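Local coordinates for protein O-methyltransferase family 3 (Niastella koreensis, PDB 7CVW) that transfers the methyl group of S-adenosyl-L-methionine to a hydroxyl of catechol-like compounds with the help of a magnesium ion, without preference for the meta or para position, at residues A[74-79]-A[105-110]; A[124-129]-A[152-157]; A[148-153]-A[190-195]. All coordinates share one frame; numbering follows the deposited sequence.

Contact 1 (A[74-79]-A[105-110]); sequences WMARAL and AGLTSQ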
loop_
_atom_site.group_PDB
_atom_site.type_symbol
_atom_site.label_atom_id
_atom_site.label_comp_id
_atom_site.label_asym_id
_atom_site.label_seq_id
_atom_site.Cartn_x
_atom_site.Cartn_y
_atom_site.Cartn_z
ATOM N N TRP A 74 2.482 -2.287 -16.024
ATOM C CA TRP A 74 1.695 -2.679 -14.825
ATOM C C TRP A 74 0.566 -1.667 -14.598
ATOM O O TRP A 74 -0.612 -2.066 -14.459
ATOM C CB TRP A 74 2.609 -2.765 -13.613
ATOM C CG TRP A 74 3.338 -4.063 -13.450
ATOM C CD1 TRP A 74 4.680 -4.284 -13.581
ATOM C CD2 TRP A 74 2.759 -5.312 -13.054
ATOM N NE1 TRP A 74 4.970 -5.582 -13.286
ATOM C CE2 TRP A 74 3.808 -6.241 -12.960
ATOM C CE3 TRP A 74 1.456 -5.722 -12.756
ATOM C CZ2 TRP A 74 3.589 -7.574 -12.598
ATOM C CZ3 TRP A 74 1.239 -7.042 -12.422
ATOM C CH2 TRP A 74 2.297 -7.939 -12.302
ATOM N N MET A 75 0.856 -0.375 -14.560
ATOM C CA MET A 75 -0.206 0.625 -14.266
ATOM C C MET A 75 -1.179 0.763 -15.440
ATOM O O MET A 75 -2.374 0.859 -15.184
ATOM C CB MET A 75 0.382 1.992 -13.916
ATOM C CG MET A 75 1.133 1.938 -12.607
ATOM S SD MET A 75 1.721 3.579 -12.093
ATOM C CE MET A 75 3.012 3.859 -13.295
ATOM N N ALA A 76 -0.714 0.788 -16.694
ATOM C CA ALA A 76 -1.615 1.028 -17.850
ATOM C C ALA A 76 -2.623 -0.119 -17.975
ATOM O O ALA A 76 -3.768 0.115 -18.428
ATOM C CB ALA A 76 -0.802 1.164 -19.108
ATOM N N ARG A 77 -2.255 -1.315 -17.523
ATOM C CA ARG A 77 -3.191 -2.466 -17.557
ATOM C C ARG A 77 -4.360 -2.285 -16.581
ATOM O O ARG A 77 -5.336 -3.036 -16.739
ATOM C CB ARG A 77 -2.420 -3.757 -17.303
ATOM C CG ARG A 77 -1.693 -4.205 -18.559
ATOM C CD ARG A 77 -0.767 -5.361 -18.329
ATOM N NE ARG A 77 -0.274 -5.868 -19.588
ATOM C CZ ARG A 77 0.659 -6.813 -19.719
ATOM N NH1 ARG A 77 1.207 -7.375 -18.660
ATOM N NH2 ARG A 77 0.998 -7.218 -20.934
ATOM N N ALA A 78 -4.336 -1.319 -15.657
ATOM C CA ALA A 78 -5.481 -1.038 -14.768
ATOM C C ALA A 78 -6.490 -0.121 -15.468
ATOM O O ALA A 78 -7.578 0.044 -14.919
ATOM C CB ALA A 78 -5.014 -0.398 -13.493
ATOM N N LEU A 79 -6.126 0.525 -16.572
ATOM C CA LEU A 79 -6.966 1.556 -17.223
ATOM C C LEU A 79 -8.166 0.925 -17.924
ATOM O O LEU A 79 -8.073 -0.183 -18.454
ATOM C CB LEU A 79 -6.153 2.318 -18.262
ATOM C CG LEU A 79 -5.026 3.201 -17.734
ATOM C CD1 LEU A 79 -4.182 3.696 -18.902
ATOM C CD2 LEU A 79 -5.556 4.371 -16.943
ATOM N N ALA A 105 3.208 -4.783 -25.774
ATOM C CA ALA A 105 2.142 -5.014 -24.769
ATOM C C ALA A 105 0.763 -4.621 -25.339
ATOM O O ALA A 105 -0.250 -4.797 -24.620
ATOM C CB ALA A 105 2.446 -4.269 -23.500
ATOM N N GLY A 106 0.682 -4.091 -26.561
ATOM C CA GLY A 106 -0.598 -3.658 -27.150
ATOM C C GLY A 106 -1.139 -2.395 -26.526
ATOM O O GLY A 106 -2.359 -2.196 -26.562
ATOM N N LEU A 107 -0.288 -1.556 -25.928
ATOM C CA LEU A 107 -0.755 -0.381 -25.137
ATOM C C LEU A 107 -0.502 0.924 -25.895
ATOM O O LEU A 107 -0.638 2.000 -25.298
ATOM C CB LEU A 107 -0.052 -0.387 -23.782
ATOM C CG LEU A 107 -0.510 -1.479 -22.825
ATOM C CD1 LEU A 107 0.437 -1.553 -21.631
ATOM C CD2 LEU A 107 -1.939 -1.215 -22.386
ATOM N N THR A 108 -0.153 0.858 -27.177
ATOM C CA THR A 108 0.213 2.038 -27.993
ATOM C C THR A 108 -0.879 3.107 -27.899
ATOM O O THR A 108 -0.535 4.293 -27.808
ATOM C CB THR A 108 0.458 1.641 -29.451
ATOM O OG1 THR A 108 1.363 0.530 -29.472
ATOM C CG2 THR A 108 1.008 2.789 -30.264
ATOM N N SER A 109 -2.153 2.713 -27.987
ATOM C CA SER A 109 -3.307 3.643 -28.056
ATOM C C SER A 109 -3.502 4.378 -26.726
ATOM O O SER A 109 -4.122 5.465 -26.735
ATOM C CB SER A 109 -4.578 2.913 -28.448
ATOM O OG SER A 109 -4.426 2.380 -29.748
ATOM N N GLN A 110 -3.056 3.790 -25.612
ATOM C CA GLN A 110 -3.403 4.288 -24.254
ATOM C C GLN A 110 -2.210 4.954 -23.561
ATOM O O GLN A 110 -2.425 5.604 -22.529
ATOM C CB GLN A 110 -3.924 3.143 -23.401
ATOM C CG GLN A 110 -5.298 2.654 -23.855
ATOM C CD GLN A 110 -5.547 1.296 -23.260
ATOM O OE1 GLN A 110 -4.988 0.295 -23.713
ATOM N NE2 GLN A 110 -6.375 1.260 -22.227
HETATM O O HOH W 1 -1.223 -5.253 -22.166
#
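A single water joins Arg77 to Ala105: it donates to the backbone O of Ala105 at 2.7 Å and accepts from NE of Arg77 at 2.8 Å. The water lies at the edge of the guanidinium, in its plane, so the NE-H of Arg77 is used within the plane of the group. The arginine can reach this far because its chain runs extended from CG to NE (chi2 172°, chi3 171°). Its NH2 passes the methyl of Ala105 obliquely, with NH2 of Arg77 4.2 Å from CB of Ala105, and the same nitrogen forms a salt bridge with Asp21. An acid on NH2 and the water on NE thus help to hold the charged end.

All this happens where two helices of the Rossmann-like methyltransferase fold run out. Helix 70-76 passes into a type I beta turn from Ala76 to Leu79, closed by Leu79 N to Ala76 O at 3.0 Å. Helix 92-104 ends in a Schellman motif, with Gly106 at positive phi, and the chain goes on to strand 111-115.

Beside the water bridge the contact is apolar. Leu107 reaches across with its CD1 branch, which meets CB of Ala76 at 3.9 Å. Farther along the turn, CB of Leu79 packs against the amide end of Gln110, 4.1 Å from NE2 of Gln110; that nitrogen also makes a weak hydrogen bond to the backbone O of Pro80. Leu79 leans in addition on Ile61 and Leu85, which belong to neighbouring strands of the central sheet.

Contact 2 (A[124-129]-A[152-157]); sequences QLVEEG and ALRLSR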
loop_
_atom_site.group_PDB
_atom_site.type_symbol
_atom_site.label_atom_id
_atom_site.label_comp_id
_atom_site.label_asym_id
_atom_site.label_seq_id
_atom_site.Cartn_x
_atom_site.Cartn_y
_atom_site.Cartn_z
ATOM N N GLN A 124 4.179 22.240 -19.325
ATOM C CA GLN A 124 3.432 22.026 -20.586
ATOM C C GLN A 124 2.091 21.364 -20.258
ATOM O O GLN A 124 1.073 21.757 -20.833
ATOM C CB GLN A 124 4.183 21.132 -21.577
ATOM C CG GLN A 124 5.608 21.562 -21.893
ATOM C CD GLN A 124 6.316 20.578 -22.789
ATOM O OE1 GLN A 124 5.844 19.460 -23.036
ATOM N NE2 GLN A 124 7.482 20.983 -23.253
ATOM N N LEU A 125 2.086 20.345 -19.389
ATOM C CA LEU A 125 0.850 19.603 -19.055
ATOM C C LEU A 125 -0.121 20.564 -18.360
ATOM O O LEU A 125 -1.331 20.463 -18.636
ATOM C CB LEU A 125 1.214 18.417 -18.155
ATOM C CG LEU A 125 2.018 17.297 -18.832
ATOM C CD1 LEU A 125 2.500 16.261 -17.814
ATOM C CD2 LEU A 125 1.220 16.604 -19.909
ATOM N N VAL A 126 0.401 21.487 -17.538
ATOM C CA VAL A 126 -0.447 22.535 -16.888
ATOM C C VAL A 126 -1.026 23.442 -17.984
ATOM O O VAL A 126 -2.273 23.623 -17.992
ATOM C CB VAL A 126 0.316 23.309 -15.801
ATOM C CG1 VAL A 126 -0.493 24.503 -15.301
ATOM C CG2 VAL A 126 0.654 22.381 -14.647
ATOM N N GLU A 127 -0.198 23.932 -18.912
ATOM C CA GLU A 127 -0.680 24.808 -20.017
ATOM C C GLU A 127 -1.737 24.075 -20.844
ATOM O O GLU A 127 -2.727 24.727 -21.250
ATOM C CB GLU A 127 0.479 25.291 -20.889
ATOM C CG GLU A 127 -0.011 26.187 -22.005
ATOM C CD GLU A 127 1.024 26.965 -22.787
ATOM O OE1 GLU A 127 2.237 26.767 -22.548
ATOM O OE2 GLU A 127 0.593 27.766 -23.663
ATOM N N GLU A 128 -1.565 22.770 -21.082
ATOM C CA GLU A 128 -2.467 21.945 -21.918
ATOM C C GLU A 128 -3.787 21.665 -21.196
ATOM O O GLU A 128 -4.723 21.234 -21.860
ATOM C CB GLU A 128 -1.813 20.609 -22.250
ATOM C CG GLU A 128 -0.642 20.739 -23.198
ATOM C CD GLU A 128 0.309 19.550 -23.144
ATOM O OE1 GLU A 128 -0.132 18.448 -22.707
ATOM O OE2 GLU A 128 1.473 19.707 -23.547
ATOM N N GLY A 129 -3.844 21.821 -19.878
ATOM C CA GLY A 129 -4.986 21.316 -19.086
ATOM C C GLY A 129 -5.051 19.800 -19.130
ATOM O O GLY A 129 -6.163 19.235 -19.212
ATOM N N ALA A 152 2.939 18.050 -9.458
ATOM C CA ALA A 152 1.933 16.975 -9.352
ATOM C C ALA A 152 0.669 17.544 -8.694
ATOM O O ALA A 152 -0.447 17.261 -9.183
ATOM C CB ALA A 152 2.499 15.794 -8.606
ATOM N N LEU A 153 0.800 18.366 -7.655
ATOM C CA LEU A 153 -0.399 18.946 -6.983
ATOM C C LEU A 153 -1.174 19.841 -7.957
ATOM O O LEU A 153 -2.416 19.826 -7.939
ATOM C CB LEU A 153 0.056 19.725 -5.749
ATOM C CG LEU A 153 0.565 18.861 -4.602
ATOM C CD1 LEU A 153 1.060 19.748 -3.460
ATOM C CD2 LEU A 153 -0.514 17.936 -4.096
ATOM N N ARG A 154 -0.472 20.589 -8.797
ATOM C CA ARG A 154 -1.118 21.452 -9.819
ATOM C C ARG A 154 -1.906 20.590 -10.817
ATOM O O ARG A 154 -2.793 21.119 -11.466
ATOM C CB ARG A 154 -0.055 22.300 -10.514
ATOM C CG ARG A 154 0.436 23.478 -9.689
ATOM C CD ARG A 154 -0.254 24.748 -10.148
ATOM N NE ARG A 154 0.660 25.562 -10.937
ATOM C CZ ARG A 154 0.310 26.361 -11.938
ATOM N NH1 ARG A 154 -0.953 26.447 -12.333
ATOM N NH2 ARG A 154 1.242 27.058 -12.558
ATOM N N LEU A 155 -1.569 19.311 -10.974
ATOM C CA LEU A 155 -2.173 18.399 -11.970
ATOM C C LEU A 155 -3.077 17.372 -11.270
ATOM O O LEU A 155 -3.425 16.374 -11.918
ATOM C CB LEU A 155 -1.029 17.725 -12.733
ATOM C CG LEU A 155 -0.251 18.673 -13.642
ATOM C CD1 LEU A 155 1.038 18.029 -14.108
ATOM C CD2 LEU A 155 -1.125 19.102 -14.822
ATOM N N SER A 156 -3.485 17.645 -10.028
ATOM C CA SER A 156 -4.245 16.695 -9.177
ATOM C C SER A 156 -5.686 17.165 -9.044
ATOM O O SER A 156 -5.955 18.353 -9.325
ATOM C CB SER A 156 -3.612 16.546 -7.810
ATOM O OG SER A 156 -2.381 15.826 -7.898
ATOM N N ARG A 157 -6.536 16.258 -8.579
ATOM C CA ARG A 157 -7.892 16.575 -8.069
ATOM C C ARG A 157 -7.925 16.157 -6.607
ATOM O O ARG A 157 -7.080 15.382 -6.164
ATOM C CB ARG A 157 -8.951 15.804 -8.863
ATOM C CG ARG A 157 -8.762 14.295 -8.848
ATOM C CD ARG A 157 -9.990 13.493 -9.215
ATOM N NE ARG A 157 -9.754 12.061 -9.344
ATOM C CZ ARG A 157 -9.737 11.165 -8.362
ATOM N NH1 ARG A 157 -9.901 11.523 -7.099
ATOM N NH2 ARG A 157 -9.554 9.887 -8.646
#
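Val126 meets both Leu155 and Arg154, chiefly one methyl for each, as its chi1 of 171° directs. CG2, anti to the carbonyl carbon, turns mainly to the leucine while also brushing CB of Arg154; CG1, anti to the backbone N, goes to the guanidinium.

The apolar part centres on Leu155. Its CD2 lies 3.7 Å from CG2 of Val126, and the two side chains meet at a slant. Both methyls of Leu155 also rest against the root of Leu125, with CD1 of Leu155 4.1 Å from CB of Leu125. The leucine thus straddles the step between two consecutive residues of helix 118-128, its CD2 close to the backbone that links them.

The cationic part is a methyl set over one face of a guanidinium. CG1 of Val126 is 3.6 Å from NH1 of Arg154, and the two side chains cross at about a right angle. Bends at chi2 (-100°) and chi3 (-105°) fold the arginine back over the valine.

Hydrogen bonds inside each segment help to finish the helices. Gly129 closes helix 118-128 with a Schellman motif. At the end of helix 145-154, Ala152 O accepts from Leu155 N at 2.9 Å and from OG of Ser156 at 2.7 Å, from opposite faces of the carbonyl plane.

These C-terminal helix ends are neighbours on one face of the Rossmann-like sheet; Leu155 touches and backbone-bonds Phe133 of strand 133-138. Across the contact the chemistry is dispersion between methyls and a flat cation, so shape rather than directed bonding sets the fit.

Contact 3 (A[148-153]-A[190-195]); sequences YFQWAL and NAMLGA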
loop_
_atom_site.group_PDB
_atom_site.type_symbol
_atom_site.label_atom_id
_atom_site.label_comp_id
_atom_site.label_asym_id
_atom_site.label_seq_id
_atom_site.Cartn_x
_atom_site.Cartn_y
_atom_site.Cartn_z
ATOM N N TYR A 148 8.920 18.196 -8.342
ATOM C CA TYR A 148 7.981 17.335 -9.094
ATOM C C TYR A 148 6.658 17.217 -8.316
ATOM O O TYR A 148 5.561 17.232 -8.921
ATOM C CB TYR A 148 8.615 15.975 -9.371
ATOM C CG TYR A 148 9.783 15.958 -10.310
ATOM C CD1 TYR A 148 9.971 16.963 -11.244
ATOM C CD2 TYR A 148 10.667 14.884 -10.301
ATOM C CE1 TYR A 148 11.015 16.902 -12.151
ATOM C CE2 TYR A 148 11.719 14.815 -11.196
ATOM C CZ TYR A 148 11.882 15.830 -12.121
ATOM O OH TYR A 148 12.907 15.800 -13.008
ATOM N N PHE A 149 6.741 17.091 -6.997
ATOM C CA PHE A 149 5.542 16.945 -6.154
ATOM C C PHE A 149 4.696 18.226 -6.237
ATOM O O PHE A 149 3.463 18.131 -6.301
ATOM C CB PHE A 149 5.912 16.619 -4.717
ATOM C CG PHE A 149 4.767 16.116 -3.882
ATOM C CD1 PHE A 149 4.428 14.773 -3.892
ATOM C CD2 PHE A 149 4.010 16.985 -3.112
ATOM C CE1 PHE A 149 3.400 14.277 -3.102
ATOM C CE2 PHE A 149 2.976 16.489 -2.327
ATOM C CZ PHE A 149 2.667 15.145 -2.327
ATOM N N GLN A 150 5.322 19.404 -6.265
ATOM C CA GLN A 150 4.552 20.667 -6.365
ATOM C C GLN A 150 3.818 20.717 -7.701
ATOM O O GLN A 150 2.668 21.105 -7.730
ATOM C CB GLN A 150 5.452 21.889 -6.213
ATOM C CG GLN A 150 6.300 21.866 -4.952
ATOM C CD GLN A 150 5.546 21.558 -3.684
ATOM O OE1 GLN A 150 4.459 22.082 -3.438
ATOM N NE2 GLN A 150 6.125 20.678 -2.877
ATOM N N TRP A 151 4.458 20.319 -8.792
ATOM C CA TRP A 151 3.804 20.240 -10.116
ATOM C C TRP A 151 2.704 19.188 -10.097
ATOM O O TRP A 151 1.619 19.428 -10.630
ATOM C CB TRP A 151 4.851 19.954 -11.191
ATOM C CG TRP A 151 5.672 21.148 -11.567
ATOM C CD1 TRP A 151 6.983 21.362 -11.292
ATOM C CD2 TRP A 151 5.212 22.327 -12.254
ATOM N NE1 TRP A 151 7.382 22.578 -11.782
ATOM C CE2 TRP A 151 6.318 23.191 -12.373
ATOM C CE3 TRP A 151 3.981 22.724 -12.787
ATOM C CZ2 TRP A 151 6.244 24.436 -12.995
ATOM C CZ3 TRP A 151 3.905 23.951 -13.413
ATOM C CH2 TRP A 151 5.017 24.796 -13.500
ATOM N N ALA A 152 2.939 18.050 -9.458
ATOM C CA ALA A 152 1.933 16.975 -9.352
ATOM C C ALA A 152 0.669 17.544 -8.694
ATOM O O ALA A 152 -0.447 17.261 -9.183
ATOM C CB ALA A 152 2.499 15.794 -8.606
ATOM N N LEU A 153 0.800 18.366 -7.655
ATOM C CA LEU A 153 -0.399 18.946 -6.983
ATOM C C LEU A 153 -1.174 19.841 -7.957
ATOM O O LEU A 153 -2.416 19.826 -7.939
ATOM C CB LEU A 153 0.056 19.725 -5.749
ATOM C CG LEU A 153 0.565 18.861 -4.602
ATOM C CD1 LEU A 153 1.060 19.748 -3.460
ATOM C CD2 LEU A 153 -0.514 17.936 -4.096
ATOM N N ASN A 190 11.117 14.112 1.625
ATOM C CA ASN A 190 10.444 13.551 2.833
ATOM C C ASN A 190 10.133 14.700 3.798
ATOM O O ASN A 190 9.035 14.724 4.415
ATOM C CB ASN A 190 11.300 12.463 3.483
ATOM C CG ASN A 190 11.385 11.193 2.660
ATOM O OD1 ASN A 190 10.606 11.003 1.723
ATOM N ND2 ASN A 190 12.365 10.361 2.978
ATOM N N ALA A 191 11.076 15.621 3.978
ATOM C CA ALA A 191 10.851 16.823 4.825
ATOM C C ALA A 191 9.673 17.636 4.284
ATOM O O ALA A 191 8.840 18.104 5.072
ATOM C CB ALA A 191 12.093 17.673 4.902
ATOM N N MET A 192 9.635 17.857 2.973
ATOM C CA MET A 192 8.534 18.583 2.307
ATOM C C MET A 192 7.245 17.848 2.610
ATOM O O MET A 192 6.248 18.498 2.971
ATOM C CB MET A 192 8.780 18.675 0.803
ATOM C CG MET A 192 7.664 19.362 0.047
ATOM S SD MET A 192 6.277 18.267 -0.336
ATOM C CE MET A 192 7.057 16.925 -1.258
ATOM N N LEU A 193 7.268 16.525 2.514
ATOM C CA LEU A 193 6.028 15.753 2.659
ATOM C C LEU A 193 5.526 15.879 4.104
ATOM O O LEU A 193 4.305 16.095 4.285
ATOM C CB LEU A 193 6.338 14.320 2.208
ATOM C CG LEU A 193 5.131 13.451 1.938
ATOM C CD1 LEU A 193 4.211 14.082 0.902
ATOM C CD2 LEU A 193 5.604 12.074 1.529
ATOM N N GLY A 194 6.428 15.831 5.089
ATOM C CA GLY A 194 6.081 16.015 6.512
ATOM C C GLY A 194 5.510 17.392 6.779
ATOM O O GLY A 194 4.795 17.524 7.797
ATOM N N ALA A 195 5.848 18.400 5.964
ATOM C CA ALA A 195 5.409 19.804 6.169
ATOM C C ALA A 195 4.159 20.107 5.341
ATOM O O ALA A 195 3.628 21.197 5.469
ATOM C CB ALA A 195 6.537 20.750 5.807
#
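This is a Met-aromatic and apolar contact between helix 145-154 and helix 181-195, two helices of the Rossmann-like methyltransferase fold whose short segments run at 40° to each other. Their axes stay 11.7 Å apart at the closest, so long side chains have to bridge the gap.

Phe149 and Met192 do this between them, the ring carried toward the other helix by a chi1 of -165°. Met192 comes to the CB side of that ring: CE of Met192 is 3.6 Å from CD2 of Phe149 and about as close to CG. The sulfur stands 4.6 Å from the ring centroid and 43° off the ring normal, an oblique approach. At the far end of the ring, CZ of Phe149 meets the CD1 branch of Leu193, the two side chains crossing at roughly a right angle.

The same side chains also pack on the sheet. Phe149 touches Ile162, Val199 and Ala218, and Leu193 packs on Ala201 and Ala216 as well as on Leu17 of the second subunit, which places this edge of the contact at the dimer interface. Tyr148, next to Phe149, touches S-adenosyl-L-homocysteine.

On the more open side, Gln150, whose NE2 makes a weak hydrogen bond to the backbone O of Thr146, bends at chi2 and approaches Met192 from the opposite direction, a close approach that puts NE2 of Gln150 3.5 Å from SD of Met192.

Overall arrangement
Contacts 2 and 3 are neighbours, with centres 15 Å apart: both use helix 145-154, share Ala152 and Leu153, and touch where CG2 of Val126 meets CZ3 of Trp151 at 3.8 Å. Together they tie helix 118-128, through helix 145-154, to helix 181-195 and the dimer interface. Contact 1 stands apart, its centre about 21 Å from that of contact 2 and 27 Å from that of contact 3, the latter on the opposite side of the chain's centre. S-adenosyl-L-homocysteine lies about 12 Å from the side chain of Ala76 in contact 1 and 11 Å from that of Leu125 in contact 2, whereas segment 148-153 carries Tyr148, which touches it but does not meet segment 190-195.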